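Local coordinates for nitrate transport protein (Xanthomonas axonopodis pv. citri, PDB 3KSX), which binds alkanesulfonates as a periplasmic binding protein, here holding the sulfonate buffer MOPS, and probably delivers them to a membrane transporter, at residues L145-L150 with L155-I160; P89-Q94 with K285-T290; R244-S249 with V263-L268; Q230-L235 with A274-L279; A26-L31 with R218-A223. One frame throughout, in Å; residues are numbered along the deposited sequence.

In the fold
The fold has two lobes, each built on a five-stranded mixed sheet. Contact 1 lies in the second lobe and contacts 2, 4 and 5 in or against the first. Contact 3 joins helices 246-257 and 261-269, with Leu268 reaching Leu242 of helix 225-244. Contacts 2, 4 and 5 are buried, contact 1 partly so, and contact 3 keeps an exposed arginine. Helix 225-244 links contacts 4 and 5, where Val231 CG2 meets Leu31 CD2 at 4.1 Å. Helix 281-296 serves contact 2 and touches the helix of contact 1. Aliphatic packing dominates contacts 1 and 4, an amide meets a leucine in contact 2, a tyrosine-to-carbonyl hydrogen bond anchors contact 5, and a salt bridge marks contact 3.

Contact 1 of 5, residues L145-L150 with L155-I160; sequences LLLRVL and LSMRDI
Leu150 and Leu155 bring the two backbones together, with CA atoms 4.7 Å apart where the chain turns back after helix 141-152. Leu155 N donates to Leu150 O at 2.8 Å, five residues back. The N-H points well at the oxygen (164°), but the donor stands above the carbonyl plane (52° out of it). A water extends the link by donating to both Leu147 O and Leu155 O, so two carbonyls that could not bond each other share one partner.

Leu150 buries more surface here than any other residue. Its CG lies beside the backbone N, away from its own carbonyl carbon (chi1 -72°), and from there the two methyls part: CD2 packs on Leu155 CD1 at 3.8 Å, while CD1 reaches Ile160 CG1 at 3.9 Å. Met157 curls back, its chain bent at both chi2 and chi3, and lies across Leu147 at about a right angle, with Met157 CG 3.8 Å from Leu147 CD1. Its sulfur SD also stands 4.1 Å from Leu150 CD1. On the loop side, Ser156 N donates to Asp159 OD2 at 2.6 Å, and Ser156 OG accepts from Arg158 N in an ST turn.

Leu146 and Ile160 both rest on Ile134 of strand 133-136. Since strands 133-136 and 161-164 are parallel neighbours joined through this helix, the contact belongs to a beta-alpha-beta crossover, with the returning loop folded against the helix it has just left.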
# COMPACT_ATOMS: atom_id res chain seq x y z
N LEU A 145 -0.74 -0.10 10.90
CA LEU A 145 -1.41 -1.30 11.44
C LEU A 145 -0.79 -1.71 12.79
O LEU A 145 -1.53 -1.94 13.79
CB LEU A 145 -1.30 -2.49 10.50
CG LEU A 145 -1.82 -3.80 11.11
CD1 LEU A 145 -3.33 -3.72 10.89
CD2 LEU A 145 -1.25 -5.02 10.42
N LEU A 146 0.55 -1.79 12.84
CA LEU A 146 1.23 -2.16 14.07
C LEU A 146 0.97 -1.19 15.21
O LEU A 146 0.63 -1.61 16.31
CB LEU A 146 2.73 -2.35 13.80
CG LEU A 146 3.62 -3.00 14.80
CD1 LEU A 146 3.09 -4.34 15.30
CD2 LEU A 146 5.02 -3.15 14.15
N LEU A 147 1.25 0.10 15.03
CA LEU A 147 0.81 1.11 15.97
C LEU A 147 -0.59 0.96 16.54
O LEU A 147 -0.76 0.97 17.78
CB LEU A 147 1.00 2.50 15.33
CG LEU A 147 0.54 3.68 16.15
CD1 LEU A 147 1.41 3.78 17.39
CD2 LEU A 147 0.65 4.97 15.33
N ARG A 148 -1.59 0.78 15.68
CA ARG A 148 -2.96 0.80 16.10
C ARG A 148 -3.31 -0.51 16.83
O ARG A 148 -4.06 -0.50 17.82
CB ARG A 148 -3.92 0.92 14.90
CG ARG A 148 -3.87 2.26 14.02
CD ARG A 148 -4.47 3.51 14.64
NE ARG A 148 -5.71 3.16 15.33
CZ ARG A 148 -6.89 2.94 14.73
NH1 ARG A 148 -6.99 3.06 13.40
NH2 ARG A 148 -7.92 2.55 15.46
N VAL A 149 -2.75 -1.63 16.39
CA VAL A 149 -3.03 -2.94 17.05
C VAL A 149 -2.39 -2.97 18.44
O VAL A 149 -3.05 -3.33 19.42
CB VAL A 149 -2.57 -4.10 16.13
CG1 VAL A 149 -2.53 -5.43 16.84
CG2 VAL A 149 -3.50 -4.24 14.97
N LEU A 150 -1.13 -2.59 18.52
CA LEU A 150 -0.39 -2.54 19.77
C LEU A 150 -1.14 -1.65 20.76
O LEU A 150 -1.34 -2.00 21.94
CB LEU A 150 1.02 -2.03 19.53
CG LEU A 150 1.98 -3.01 18.79
CD1 LEU A 150 3.29 -2.32 18.60
CD2 LEU A 150 2.14 -4.27 19.62
N LEU A 155 0.20 -1.36 24.21
CA LEU A 155 1.62 -1.36 23.87
C LEU A 155 1.93 -0.20 22.94
O LEU A 155 1.08 0.18 22.17
CB LEU A 155 2.01 -2.69 23.18
CG LEU A 155 2.00 -3.91 24.10
CD1 LEU A 155 2.14 -5.22 23.28
CD2 LEU A 155 3.10 -3.81 25.11
N SER A 156 3.10 0.39 23.02
CA SER A 156 3.39 1.39 22.00
C SER A 156 4.54 0.89 21.16
O SER A 156 5.13 -0.17 21.42
CB SER A 156 3.76 2.74 22.62
OG SER A 156 4.97 2.58 23.33
N MET A 157 4.91 1.72 20.18
CA MET A 157 6.03 1.42 19.35
C MET A 157 7.31 1.34 20.21
O MET A 157 8.25 0.63 19.84
CB MET A 157 6.19 2.45 18.21
CG MET A 157 4.97 2.45 17.25
SD MET A 157 4.74 0.88 16.41
CE MET A 157 6.37 0.69 15.73
N ARG A 158 7.36 2.01 21.35
CA ARG A 158 8.57 1.88 22.17
C ARG A 158 8.59 0.60 23.01
O ARG A 158 9.54 0.39 23.74
CB ARG A 158 8.86 3.12 23.02
CG ARG A 158 7.72 3.64 23.89
CD ARG A 158 7.79 5.22 24.21
NE ARG A 158 6.43 5.78 24.38
CZ ARG A 158 5.44 5.19 25.06
NH1 ARG A 158 5.65 4.04 25.72
NH2 ARG A 158 4.21 5.75 25.09
N ASP A 159 7.52 -0.21 22.94
CA ASP A 159 7.50 -1.46 23.72
C ASP A 159 7.98 -2.66 22.90
O ASP A 159 8.02 -3.81 23.38
CB ASP A 159 6.09 -1.74 24.23
CG ASP A 159 5.61 -0.70 25.20
OD1 ASP A 159 6.39 -0.30 26.08
OD2 ASP A 159 4.43 -0.26 25.10
N ILE A 160 8.27 -2.41 21.62
CA ILE A 160 8.64 -3.49 20.68
C ILE A 160 9.94 -3.04 20.04
O ILE A 160 10.28 -1.86 20.11
CB ILE A 160 7.53 -3.86 19.67
CG1 ILE A 160 7.15 -2.71 18.74
CG2 ILE A 160 6.22 -4.29 20.38
CD1 ILE A 160 8.06 -2.52 17.59
O HOH W 1 0.80 1.72 19.89

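Contact 2 of 5, residues P89-Q94 with K285-T290; sequences PPLFAQ and KAQQAT
Leu91 and Gln287 approach from opposite directions, and the amide nitrogen does the touching: Gln287 NE2 is 3.3 Å from Leu91 CG and 3.5 Å from Leu91 CD2. Leu91 also presents CD1 to the methyl of Thr290, with CD1 and CG2 3.6 Å apart and the two side chains crossing at about a right angle. Pro90 adds a looser contact, its CG standing 4.2 Å from Gln287 NE2.

These residues project from helices 88-95 and 281-296, whose local axes stay 11.0 Å apart and cross at -61°. So wide a spacing is bridged by side chains, with the nearest CA atoms, those of Leu91 and Gln287, still 8.5 Å apart. The pair sets the helix near the C-terminal end of the chain against the helix that follows strand 82-86 in the first lobe of this two-lobed binding-protein fold.

Gln287 gets to the leucine by leaving its backbone with CG opposite the N (chi1 -176°) and then bending at chi2. A second shell fixes the amide there: NE2 is hydrogen-bonded to Asp87 O and to Tyr102 OH, so this buried nitrogen is satisfied although its neighbours across the contact are aliphatic. Tyr102 also packs on Pro90 and Leu91, and Phe213 of strand 212-217 touches Gln287.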
# COMPACT_ATOMS: atom_id res chain seq x y z
N PRO A 89 2.85 6.14 3.52
CA PRO A 89 4.02 6.65 2.77
C PRO A 89 3.97 8.17 2.45
O PRO A 89 4.96 8.90 2.71
CB PRO A 89 4.07 5.80 1.53
CG PRO A 89 3.56 4.37 2.07
CD PRO A 89 2.40 4.84 2.99
N PRO A 90 2.81 8.68 1.97
CA PRO A 90 2.78 10.10 1.68
C PRO A 90 2.94 11.00 2.89
O PRO A 90 3.44 12.11 2.74
CB PRO A 90 1.43 10.34 0.99
CG PRO A 90 0.61 9.09 1.23
CD PRO A 90 1.60 7.97 1.53
N LEU A 91 2.52 10.54 4.07
CA LEU A 91 2.68 11.30 5.30
C LEU A 91 4.18 11.42 5.59
O LEU A 91 4.71 12.48 5.93
CB LEU A 91 1.93 10.59 6.44
CG LEU A 91 0.40 10.66 6.34
CD1 LEU A 91 -0.28 9.81 7.47
CD2 LEU A 91 -0.07 12.10 6.31
N PHE A 92 4.87 10.30 5.44
CA PHE A 92 6.32 10.39 5.67
C PHE A 92 6.97 11.24 4.62
O PHE A 92 7.86 11.95 4.94
CB PHE A 92 6.98 8.98 5.69
CG PHE A 92 6.95 8.33 7.04
CD1 PHE A 92 5.73 7.99 7.65
CD2 PHE A 92 8.13 8.01 7.72
CE1 PHE A 92 5.71 7.41 8.94
CE2 PHE A 92 8.09 7.38 9.03
CZ PHE A 92 6.88 7.11 9.61
N ALA A 93 6.58 11.14 3.35
CA ALA A 93 7.13 12.03 2.29
C ALA A 93 6.87 13.52 2.50
O ALA A 93 7.82 14.30 2.41
CB ALA A 93 6.61 11.58 0.92
N GLN A 94 5.62 13.92 2.83
CA GLN A 94 5.27 15.30 3.26
C GLN A 94 6.10 15.76 4.43
O GLN A 94 6.66 16.89 4.42
CB GLN A 94 3.80 15.33 3.65
CG GLN A 94 2.83 15.31 2.46
CD GLN A 94 1.38 15.54 2.89
OE1 GLN A 94 0.72 14.63 3.31
NE2 GLN A 94 0.90 16.81 2.79
N LYS A 285 -10.03 14.00 6.30
CA LYS A 285 -10.02 14.06 7.78
C LYS A 285 -9.34 12.84 8.41
O LYS A 285 -8.55 13.02 9.37
CB LYS A 285 -11.49 14.25 8.31
CG LYS A 285 -12.04 15.69 7.98
CD LYS A 285 -13.49 15.95 8.39
CE LYS A 285 -13.70 15.98 9.87
NZ LYS A 285 -13.26 17.28 10.45
N ALA A 286 -9.66 11.63 7.90
CA ALA A 286 -9.06 10.37 8.44
C ALA A 286 -7.53 10.42 8.28
O ALA A 286 -6.77 10.17 9.23
CB ALA A 286 -9.71 9.11 7.74
N GLN A 287 -7.11 10.89 7.10
CA GLN A 287 -5.73 11.02 6.75
C GLN A 287 -5.08 12.07 7.64
O GLN A 287 -4.03 11.82 8.20
CB GLN A 287 -5.59 11.36 5.25
CG GLN A 287 -4.08 11.43 4.74
CD GLN A 287 -3.37 10.08 4.78
OE1 GLN A 287 -3.97 9.05 5.17
NE2 GLN A 287 -2.13 10.05 4.29
N GLN A 288 -5.71 13.23 7.86
CA GLN A 288 -5.10 14.16 8.83
C GLN A 288 -5.02 13.60 10.28
O GLN A 288 -4.06 13.85 11.04
CB GLN A 288 -5.99 15.42 8.87
CG GLN A 288 -5.38 16.61 9.68
CD GLN A 288 -4.00 16.98 9.22
OE1 GLN A 288 -3.83 17.43 8.08
NE2 GLN A 288 -2.99 16.82 10.11
N ALA A 289 -6.04 12.85 10.70
CA ALA A 289 -6.04 12.24 12.03
C ALA A 289 -4.83 11.27 12.19
O ALA A 289 -4.17 11.27 13.25
CB ALA A 289 -7.35 11.53 12.27
N THR A 290 -4.50 10.53 11.11
CA THR A 290 -3.35 9.64 11.14
C THR A 290 -2.07 10.48 11.24
O THR A 290 -1.24 10.17 12.02
CB THR A 290 -3.34 8.76 9.89
OG1 THR A 290 -4.57 7.99 9.85
CG2 THR A 290 -2.13 7.86 9.90

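Contact 3 of 5, residues R244-S249 with V263-L268; sequences RDRAGS and VVERTL
Glu265 OE1 takes a salt bridge from Arg246 NH2 at 2.7 Å, the shortest polar approach between residues 244-249 and 263-268. The oxygen comes to the edge of the guanidinium, near its plane, whereas the carboxylate itself is turned almost perpendicular to it (88° between planes). One nitrogen therefore meets one oxygen, and Glu265 OE2 stays 4.0 Å from the same NH2.

Arg246 spans the gap with a fully extended chain from CG to NE, its CG set opposite the backbone N (chi1 174°). Glu265 comes at about a right angle to it. Its first two torsions, both near -106°, lie away from the staggered values, and the bend at chi2 turns the carboxylate toward Arg246. A second, long salt bridge joins OE1 to Arg266 NH2 at 4.0 Å, making a three-residue network in which two arginines share one oxygen, the second at long range; their charges would be expected to favour the ionised acid.

Farther along, Leu268 CB lies 4.2 Å from Arg246 NH1, so the aliphatic base of the leucine lines the guanidinium obliquely. Ile250 of helix 246-257 packs on both Glu265 and Leu268. Asp245 is the N-cap of that helix, and Arg246 begins its first turn. Helix 261-269 also touches helix 188-194 through Val263, Arg266 and Thr267. The whole is a pair of successive helices with a hydrophobic seam, bridged near its rim by a salt-bridge network.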
# COMPACT_ATOMS: atom_id res chain seq x y z
N ARG A 244 -15.30 -8.89 -11.92
CA ARG A 244 -15.87 -9.18 -13.28
C ARG A 244 -15.14 -10.27 -14.08
O ARG A 244 -15.73 -10.89 -14.99
CB ARG A 244 -16.05 -7.90 -14.12
CG ARG A 244 -14.80 -7.06 -14.46
CD ARG A 244 -15.14 -5.99 -15.54
NE ARG A 244 -14.45 -4.72 -15.35
CZ ARG A 244 -14.79 -3.80 -14.44
NH1 ARG A 244 -15.81 -4.00 -13.58
NH2 ARG A 244 -14.11 -2.66 -14.35
N ASP A 245 -13.88 -10.52 -13.74
CA ASP A 245 -13.04 -11.52 -14.47
C ASP A 245 -12.28 -12.40 -13.50
O ASP A 245 -11.05 -12.52 -13.59
CB ASP A 245 -12.06 -10.83 -15.46
CG ASP A 245 -11.38 -11.83 -16.42
OD1 ASP A 245 -11.99 -12.90 -16.66
OD2 ASP A 245 -10.25 -11.58 -16.96
N ARG A 246 -12.99 -13.01 -12.55
CA ARG A 246 -12.31 -13.71 -11.45
C ARG A 246 -11.29 -14.77 -11.92
O ARG A 246 -10.09 -14.69 -11.57
CB ARG A 246 -13.33 -14.28 -10.43
CG ARG A 246 -12.75 -15.16 -9.31
CD ARG A 246 -13.86 -15.74 -8.33
NE ARG A 246 -13.24 -16.50 -7.23
CZ ARG A 246 -12.85 -15.98 -6.06
NH1 ARG A 246 -13.02 -14.69 -5.80
NH2 ARG A 246 -12.28 -16.75 -5.14
N ALA A 247 -11.74 -15.75 -12.73
CA ALA A 247 -10.88 -16.89 -13.12
C ALA A 247 -9.70 -16.46 -13.97
O ALA A 247 -8.59 -16.95 -13.78
CB ALA A 247 -11.70 -17.99 -13.80
N GLY A 248 -9.96 -15.54 -14.91
CA GLY A 248 -8.96 -15.00 -15.82
C GLY A 248 -7.92 -14.29 -14.98
O GLY A 248 -6.73 -14.52 -15.16
N SER A 249 -8.37 -13.44 -14.05
CA SER A 249 -7.49 -12.70 -13.15
C SER A 249 -6.57 -13.60 -12.35
O SER A 249 -5.39 -13.33 -12.25
CB SER A 249 -8.30 -11.84 -12.19
OG SER A 249 -8.84 -10.68 -12.83
N VAL A 263 -3.03 -19.43 -3.74
CA VAL A 263 -2.55 -18.28 -2.98
C VAL A 263 -3.20 -17.05 -3.56
O VAL A 263 -3.76 -16.27 -2.81
CB VAL A 263 -1.02 -18.18 -3.09
CG1 VAL A 263 -0.50 -16.95 -2.43
CG2 VAL A 263 -0.36 -19.40 -2.45
N VAL A 264 -3.13 -16.88 -4.87
CA VAL A 264 -3.81 -15.76 -5.53
C VAL A 264 -5.30 -15.68 -5.20
O VAL A 264 -5.89 -14.61 -4.91
CB VAL A 264 -3.60 -15.82 -7.07
CG1 VAL A 264 -4.28 -14.63 -7.71
CG2 VAL A 264 -2.17 -15.79 -7.38
N GLU A 265 -5.94 -16.84 -5.29
CA GLU A 265 -7.30 -16.96 -4.88
C GLU A 265 -7.62 -16.41 -3.47
O GLU A 265 -8.60 -15.71 -3.26
CB GLU A 265 -7.58 -18.45 -4.87
CG GLU A 265 -8.43 -18.90 -6.00
CD GLU A 265 -9.82 -19.21 -5.51
OE1 GLU A 265 -10.25 -18.50 -4.56
OE2 GLU A 265 -10.45 -20.17 -6.03
N ARG A 266 -6.81 -16.83 -2.49
CA ARG A 266 -6.90 -16.38 -1.09
C ARG A 266 -6.76 -14.87 -1.03
O ARG A 266 -7.55 -14.22 -0.36
CB ARG A 266 -5.82 -17.08 -0.21
CG ARG A 266 -6.21 -17.23 1.27
CD ARG A 266 -7.13 -18.48 1.57
NE ARG A 266 -8.10 -18.76 0.49
CZ ARG A 266 -9.40 -18.44 0.48
NH1 ARG A 266 -9.98 -17.80 1.50
NH2 ARG A 266 -10.13 -18.77 -0.59
N THR A 267 -5.83 -14.30 -1.80
CA THR A 267 -5.65 -12.84 -1.76
C THR A 267 -6.93 -12.08 -2.24
O THR A 267 -7.26 -10.99 -1.71
CB THR A 267 -4.39 -12.31 -2.45
OG1 THR A 267 -4.58 -12.31 -3.88
CG2 THR A 267 -3.07 -13.07 -2.08
N LEU A 268 -7.65 -12.66 -3.22
CA LEU A 268 -8.96 -12.09 -3.68
C LEU A 268 -10.12 -12.24 -2.70
O LEU A 268 -10.99 -11.33 -2.58
CB LEU A 268 -9.38 -12.64 -5.05
CG LEU A 268 -8.33 -12.59 -6.18
CD1 LEU A 268 -9.00 -12.89 -7.53
CD2 LEU A 268 -7.59 -11.26 -6.22

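Contact 4 of 5, residues Q230-L235 with A274-L279; sequences QVMGTL and ASVQPL
The link between helices 261-269 and 281-296 lies in irregular extended conformation against helix 225-244, and Val276 is the residue with which it meets Met232 and Leu235. Both methyls of the valine are used. CG2 touches the sulfur of Met232, with CG2 and SD 3.7 Å apart, and CG1 sits 4.0 Å from Leu235 CB. CG1 also comes within 3.3 Å of Met232 O, a close carbon-to-carbonyl approach that shows how tightly the valine sits against the helix backbone.

The geometry follows from chi1 of 61°, which places CG1 between the valine's own N and carbonyl carbon and sends CG2 opposite the N. Met232 meets it at about a right angle on a chain bent at chi2 and chi3.

In the fold, this link runs beside the first-lobe sheet: Gln277 makes backbone hydrogen bonds with Trp105 of border strand 100-106, and Phe214 of strand 212-217 packs against Met232, Leu235 and Val276. Helix 225-244 is thus held to the sheet directly and through the link.

Backbone polar groups are joined by water. One molecule donates to Leu235 O at 2.8 Å and accepts from Val276 N at 2.9 Å, while Val276 O is bonded to Asn236 ND2.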
# COMPACT_ATOMS: atom_id res chain seq x y z
N GLN A 230 -8.61 11.02 -16.13
CA GLN A 230 -8.90 9.91 -17.02
C GLN A 230 -8.07 8.70 -16.71
O GLN A 230 -8.59 7.58 -16.77
CB GLN A 230 -8.68 10.30 -18.46
CG GLN A 230 -9.88 11.09 -18.97
CD GLN A 230 -9.46 12.14 -19.93
OE1 GLN A 230 -8.61 11.91 -20.80
NE2 GLN A 230 -10.02 13.34 -19.76
N VAL A 231 -6.79 8.89 -16.35
CA VAL A 231 -5.93 7.79 -15.86
C VAL A 231 -6.60 7.08 -14.67
O VAL A 231 -6.74 5.84 -14.69
CB VAL A 231 -4.51 8.29 -15.49
CG1 VAL A 231 -3.71 7.21 -14.83
CG2 VAL A 231 -3.74 8.75 -16.78
N MET A 232 -7.01 7.86 -13.67
CA MET A 232 -7.66 7.33 -12.46
C MET A 232 -8.90 6.59 -12.88
O MET A 232 -9.15 5.50 -12.38
CB MET A 232 -8.15 8.39 -11.50
CG MET A 232 -7.11 9.30 -10.85
SD MET A 232 -5.99 8.33 -9.85
CE MET A 232 -4.59 7.95 -10.95
N GLY A 233 -9.66 7.17 -13.82
CA GLY A 233 -10.83 6.45 -14.42
C GLY A 233 -10.55 5.05 -14.92
O GLY A 233 -11.32 4.15 -14.70
N THR A 234 -9.43 4.88 -15.62
CA THR A 234 -9.07 3.61 -16.21
C THR A 234 -8.55 2.67 -15.14
O THR A 234 -8.80 1.45 -15.16
CB THR A 234 -8.02 3.83 -17.38
OG1 THR A 234 -8.62 4.64 -18.36
CG2 THR A 234 -7.59 2.55 -18.06
N LEU A 235 -7.85 3.21 -14.14
CA LEU A 235 -7.39 2.35 -13.08
C LEU A 235 -8.58 1.89 -12.20
O LEU A 235 -8.54 0.81 -11.56
CB LEU A 235 -6.31 3.05 -12.26
CG LEU A 235 -5.03 3.40 -13.02
CD1 LEU A 235 -4.05 3.94 -12.07
CD2 LEU A 235 -4.48 2.11 -13.68
N ALA A 274 -12.37 -2.24 -4.38
CA ALA A 274 -11.55 -1.08 -3.94
C ALA A 274 -11.00 -0.22 -5.09
O ALA A 274 -9.77 -0.13 -5.28
CB ALA A 274 -10.38 -1.52 -3.00
N SER A 275 -11.92 0.38 -5.86
CA SER A 275 -11.57 1.18 -7.03
C SER A 275 -11.04 2.57 -6.63
O SER A 275 -11.51 3.18 -5.64
CB SER A 275 -12.80 1.29 -7.94
OG SER A 275 -13.91 1.72 -7.19
N VAL A 276 -10.08 3.09 -7.37
CA VAL A 276 -9.59 4.44 -7.10
C VAL A 276 -10.71 5.43 -7.42
O VAL A 276 -11.35 5.30 -8.44
CB VAL A 276 -8.25 4.75 -7.79
CG1 VAL A 276 -8.36 4.65 -9.28
CG2 VAL A 276 -7.75 6.17 -7.36
N GLN A 277 -11.00 6.32 -6.49
CA GLN A 277 -11.98 7.42 -6.71
C GLN A 277 -11.50 8.68 -6.02
O GLN A 277 -10.41 8.67 -5.33
CB GLN A 277 -13.28 7.02 -6.14
CG GLN A 277 -13.10 6.27 -4.83
CD GLN A 277 -14.33 5.47 -4.47
OE1 GLN A 277 -14.42 4.26 -4.74
NE2 GLN A 277 -15.28 6.12 -3.83
N PRO A 278 -12.27 9.77 -6.16
CA PRO A 278 -11.86 11.01 -5.59
C PRO A 278 -11.87 10.92 -4.09
O PRO A 278 -12.58 10.11 -3.50
CB PRO A 278 -12.96 11.98 -6.02
CG PRO A 278 -13.53 11.40 -7.26
CD PRO A 278 -13.50 9.93 -6.96
N LEU A 279 -11.03 11.71 -3.49
CA LEU A 279 -10.97 11.81 -2.03
C LEU A 279 -12.23 12.50 -1.51
O LEU A 279 -12.69 13.55 -2.03
CB LEU A 279 -9.68 12.56 -1.53
CG LEU A 279 -8.35 11.72 -1.62
CD1 LEU A 279 -7.70 11.71 -3.00
CD2 LEU A 279 -7.37 12.33 -0.64
O HOH W 2 -8.85 0.84 -8.75

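Contact 5 of 5, residues A26-L31 with R218-A223; sequences AEPAQL and RRYATA
Tyr220 drives its phenol end between Pro28 and Leu31, which lie on opposite sides of the ring plane. The ring stands on the short helix 218-223, directly after strand 212-217, and reaches the entry to strand 30-36; both strands belong to the mixed five-stranded sheet of the first lobe, so the contact fastens the start of one strand to the helix that leaves another. That two-lobed alpha/beta architecture is the one expected of a periplasmic binding protein.

Reach comes from the side chain alone, since the nearest CA atoms, those of Pro28 and Ala223, are 8.6 Å apart. With CG opposite the backbone N (chi1 -168°), the tyrosine extends away from its helix. Pro28 CG is 3.2 Å from Tyr220 OH and 4.0 Å from Tyr220 CZ, an oblique approach with the pyrrolidine crossing the phenol at about a right angle. On the other side Leu31 CD1 lies 4.0 Å from Tyr220 CE2, again oblique, and Leu31 CB is 3.5 Å from the hydroxyl oxygen OH.

Further packing confines the ring. Phe227 of helix 225-244 touches Pro28, Leu31 and Tyr220 together, and the ring of Trp224 meets that of Tyr220. Strand 30-36 is meanwhile tied to its neighbour 59-65 by backbone hydrogen bonds between Leu31 and both Lys59 and Thr61.

The buried hydroxyl is satisfied within the pair: Tyr220 OH donates to Gln30 O at 2.8 Å, with a C=O...O angle of 128°, from a position tilted 28° off the carbonyl plane.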
# COMPACT_ATOMS: atom_id res chain seq x y z
N ALA A 26 -3.45 19.17 -25.78
CA ALA A 26 -2.63 17.95 -25.81
C ALA A 26 -2.92 16.94 -24.65
O ALA A 26 -3.81 17.17 -23.80
CB ALA A 26 -1.13 18.35 -25.84
N GLU A 27 -2.20 15.81 -24.68
CA GLU A 27 -2.04 14.88 -23.56
C GLU A 27 -0.52 14.75 -23.43
O GLU A 27 0.22 15.13 -24.34
CB GLU A 27 -2.64 13.51 -23.89
CG GLU A 27 -3.96 13.58 -24.62
CD GLU A 27 -4.58 12.21 -24.81
OE1 GLU A 27 -4.02 11.40 -25.57
OE2 GLU A 27 -5.65 11.97 -24.21
N PRO A 28 -0.03 14.26 -22.29
CA PRO A 28 1.43 14.32 -22.15
C PRO A 28 2.19 13.39 -23.08
O PRO A 28 1.62 12.43 -23.60
CB PRO A 28 1.65 13.90 -20.71
CG PRO A 28 0.43 13.14 -20.40
CD PRO A 28 -0.67 13.79 -21.07
N ALA A 29 3.48 13.69 -23.27
CA ALA A 29 4.36 12.85 -24.07
C ALA A 29 4.57 11.50 -23.38
O ALA A 29 4.67 10.45 -24.04
CB ALA A 29 5.70 13.52 -24.24
N GLN A 30 4.60 11.52 -22.04
CA GLN A 30 4.99 10.33 -21.31
C GLN A 30 4.28 10.29 -19.93
O GLN A 30 3.98 11.34 -19.33
CB GLN A 30 6.52 10.31 -21.11
CG GLN A 30 6.97 8.93 -20.61
CD GLN A 30 8.48 8.77 -20.37
OE1 GLN A 30 9.19 9.75 -20.11
NE2 GLN A 30 8.95 7.53 -20.40
N LEU A 31 4.01 9.07 -19.45
CA LEU A 31 3.52 8.87 -18.08
C LEU A 31 4.39 7.77 -17.51
O LEU A 31 4.27 6.61 -17.94
CB LEU A 31 2.06 8.42 -18.09
CG LEU A 31 1.57 7.87 -16.72
CD1 LEU A 31 1.76 8.90 -15.58
CD2 LEU A 31 0.14 7.44 -16.83
N ARG A 218 3.09 17.52 -8.18
CA ARG A 218 2.25 18.73 -8.31
C ARG A 218 2.36 19.38 -9.74
O ARG A 218 1.33 19.76 -10.36
CB ARG A 218 2.62 19.75 -7.24
CG ARG A 218 1.90 21.10 -7.45
CD ARG A 218 2.24 22.11 -6.37
NE ARG A 218 1.86 21.67 -5.02
CZ ARG A 218 0.69 21.92 -4.42
NH1 ARG A 218 -0.24 22.63 -5.04
NH2 ARG A 218 0.46 21.48 -3.17
N ARG A 219 3.58 19.46 -10.30
CA ARG A 219 3.71 19.95 -11.69
C ARG A 219 2.94 19.13 -12.74
O ARG A 219 2.30 19.68 -13.62
CB ARG A 219 5.17 20.02 -12.07
CG ARG A 219 5.84 21.16 -11.35
CD ARG A 219 7.38 21.17 -11.59
NE ARG A 219 7.95 22.51 -11.36
CZ ARG A 219 8.22 23.38 -12.33
NH1 ARG A 219 7.99 23.01 -13.62
NH2 ARG A 219 8.76 24.60 -12.04
N TYR A 220 2.99 17.81 -12.65
CA TYR A 220 2.38 16.99 -13.69
C TYR A 220 0.84 17.11 -13.57
O TYR A 220 0.19 17.18 -14.58
CB TYR A 220 2.84 15.53 -13.56
CG TYR A 220 2.53 14.60 -14.73
CD1 TYR A 220 3.40 14.48 -15.82
CD2 TYR A 220 1.37 13.81 -14.71
CE1 TYR A 220 3.13 13.59 -16.87
CE2 TYR A 220 1.11 12.89 -15.74
CZ TYR A 220 2.00 12.77 -16.79
OH TYR A 220 1.71 11.86 -17.78
N ALA A 221 0.30 17.08 -12.34
CA ALA A 221 -1.15 17.10 -12.14
C ALA A 221 -1.72 18.48 -12.52
O ALA A 221 -2.82 18.60 -13.08
CB ALA A 221 -1.49 16.72 -10.66
N THR A 222 -0.94 19.53 -12.26
CA THR A 222 -1.30 20.89 -12.69
C THR A 222 -1.32 21.02 -14.21
O THR A 222 -2.31 21.55 -14.74
CB THR A 222 -0.34 21.87 -12.05
OG1 THR A 222 -0.59 21.74 -10.66
CG2 THR A 222 -0.64 23.33 -12.45
N ALA A 223 -0.29 20.50 -14.88
CA ALA A 223 -0.21 20.53 -16.37
C ALA A 223 -1.24 19.68 -17.10
O ALA A 223 -1.69 20.04 -18.16
CB ALA A 223 1.15 20.19 -16.86